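Local coordinates for NanU sialic acid binding protein (Bacteroides fragilis, PDB 4L7T), which binds sialic acid with high affinity as a SusD-family protein of the outer membrane, probably working together with the transporter NanO in sialic acid uptake, at residues P452-L457 with T483-A488. Sequence-based numbering, arbitrary orientation.
Sequences PLEAIL and TKRTSA. With NA (sodium ion), chain F.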
# COMPACT_ATOMS: atom_id res chain seq x y z
N PRO A 452 23.58 -0.88 -3.53
CA PRO A 452 22.67 -0.01 -2.71
C PRO A 452 21.19 -0.20 -3.06
O PRO A 452 20.36 -0.37 -2.14
CB PRO A 452 23.14 1.40 -3.04
CG PRO A 452 24.62 1.24 -3.26
CD PRO A 452 24.79 -0.14 -3.95
N LEU A 453 20.87 -0.21 -4.35
CA LEU A 453 19.45 -0.39 -4.72
C LEU A 453 18.92 -1.76 -4.32
O LEU A 453 17.75 -1.86 -3.88
CB LEU A 453 19.22 -0.11 -6.21
CG LEU A 453 19.39 1.34 -6.69
CD1 LEU A 453 19.19 1.48 -8.18
CD2 LEU A 453 18.42 2.31 -5.96
N GLU A 454 19.66 -2.86 -4.53
CA GLU A 454 19.23 -4.13 -3.93
C GLU A 454 19.09 -4.13 -2.44
O GLU A 454 18.20 -4.77 -1.98
CB GLU A 454 20.10 -5.36 -4.41
CG GLU A 454 20.12 -5.50 -5.93
CD GLU A 454 18.85 -6.17 -6.48
OE1 GLU A 454 18.12 -6.79 -5.67
OE2 GLU A 454 18.62 -6.10 -7.72
N ALA A 455 19.97 -3.42 -1.67
CA ALA A 455 19.85 -3.41 -0.23
C ALA A 455 18.51 -2.71 0.17
O ALA A 455 17.84 -3.18 1.07
CB ALA A 455 21.01 -2.65 0.40
N ILE A 456 18.19 -1.68 -0.55
CA ILE A 456 16.94 -0.90 -0.30
C ILE A 456 15.73 -1.72 -0.76
O ILE A 456 14.72 -1.73 -0.06
CB ILE A 456 16.98 0.45 -0.98
CG1 ILE A 456 18.08 1.30 -0.30
CG2 ILE A 456 15.59 1.23 -0.86
CD1 ILE A 456 18.52 2.57 -1.05
N LEU A 457 15.78 -2.36 -1.93
CA LEU A 457 14.65 -3.29 -2.28
C LEU A 457 14.42 -4.33 -1.18
O LEU A 457 13.30 -4.67 -0.79
CB LEU A 457 14.87 -4.03 -3.64
CG LEU A 457 14.66 -3.28 -4.90
CD1 LEU A 457 15.05 -4.15 -6.08
CD2 LEU A 457 13.13 -2.94 -4.99
N THR A 483 11.09 -8.32 -14.42
CA THR A 483 11.13 -9.63 -15.10
C THR A 483 12.09 -10.59 -14.39
O THR A 483 11.90 -11.81 -14.45
CB THR A 483 11.48 -9.43 -16.62
OG1 THR A 483 12.77 -8.84 -16.70
CG2 THR A 483 10.44 -8.57 -17.29
N LYS A 484 13.10 -10.10 -13.68
CA LYS A 484 13.97 -10.97 -12.91
C LYS A 484 13.27 -11.70 -11.81
O LYS A 484 13.48 -12.91 -11.63
CB LYS A 484 15.16 -10.18 -12.35
CG LYS A 484 16.02 -11.00 -11.54
CD LYS A 484 16.94 -11.92 -12.41
CE LYS A 484 17.98 -12.62 -11.49
NZ LYS A 484 18.62 -13.82 -12.09
N ARG A 485 12.39 -10.98 -11.09
CA ARG A 485 11.82 -11.57 -9.89
C ARG A 485 10.35 -11.95 -10.02
O ARG A 485 9.77 -12.53 -9.08
CB ARG A 485 12.08 -10.69 -8.66
CG ARG A 485 13.56 -10.77 -8.22
CD ARG A 485 13.76 -10.20 -6.83
NE ARG A 485 15.11 -10.43 -6.30
CZ ARG A 485 16.02 -9.48 -6.09
NH1 ARG A 485 15.77 -8.22 -6.45
NH2 ARG A 485 17.16 -9.81 -5.49
N THR A 486 9.71 -11.61 -11.13
CA THR A 486 8.27 -11.94 -11.25
C THR A 486 8.01 -12.69 -12.54
O THR A 486 8.89 -12.71 -13.44
CB THR A 486 7.39 -10.66 -11.24
OG1 THR A 486 7.40 -10.03 -12.51
CG2 THR A 486 7.86 -9.63 -10.16
N SER A 487 6.78 -13.19 -12.71
CA SER A 487 6.43 -13.77 -14.01
C SER A 487 5.89 -12.83 -15.07
O SER A 487 5.45 -13.26 -16.15
CB SER A 487 5.39 -14.86 -13.76
OG SER A 487 4.31 -14.34 -12.99
N ALA A 488 5.88 -11.52 -14.78
CA ALA A 488 5.40 -10.49 -15.70
C ALA A 488 6.38 -10.35 -16.83
O ALA A 488 7.59 -10.51 -16.61
CB ALA A 488 5.26 -9.11 -14.99
NA NA F . 10.52 -13.51 -15.06
O HOH W 1 11.33 -14.62 -13.23
O HOH W 2 9.31 -12.77 -16.62
O HOH W 3 9.45 -15.64 -15.43
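Arg485 reaches out from the last turn of helix 479-485 to meet Glu454 in the first turns of helix 452-463, and this salt bridge is the tight part of the contact. The grip is end-on but forked, since both terminal nitrogens of the guanidinium converge on the one carboxylate oxygen OE1. Glu454 OE1 receives Arg485 NH1 with its syn lone pair, 2.9 Å at 156°; the NH2 bond, 3.2 Å to Glu454 OE1, is more bent and reaches it from above the carboxylate plane. OE1 lies in the guanidinium plane, yet the two flat groups are turned 60° apart and so are not coplanar. Long side chains suit both places, for the CA atoms of Glu454 and Arg485 are 12.1 Å apart. Arginine spans the distance with a chain extended from CG to NE, whereas glutamate bends at chi2 (-80°) to turn its carboxylate toward it. Arg485 NE donates to the carbonyl of Lys444, which helps fix the guanidinium's rotation.

From the buried side Leu457 touches the bridge only lightly, its CD1 4.1 Å from Arg485 NH1 near the guanidinium plane; a branched apolar residue fits here because it also packs on Tyr481 and Leu477. On the looser, solvent side Glu454 and Arg485 remain partly exposed.

Beyond Arg485 the chain leaves the helix, and a sodium ion is bound by the carbonyl oxygens of Thr483 and Thr486 and three waters. Thr486 OG1, on the beta carbon and so close to its own backbone, accepts from Ala488 N in an ST turn and also hydrogen-bonds the carbonyl of Val482. Within the helical SusD-family fold, the bridge thus ties helix 452-463, packed against helix 388-401 through Leu453 and Ile456, to the sodium-bound end of helix 479-485, with helix 470-477 touching both segments.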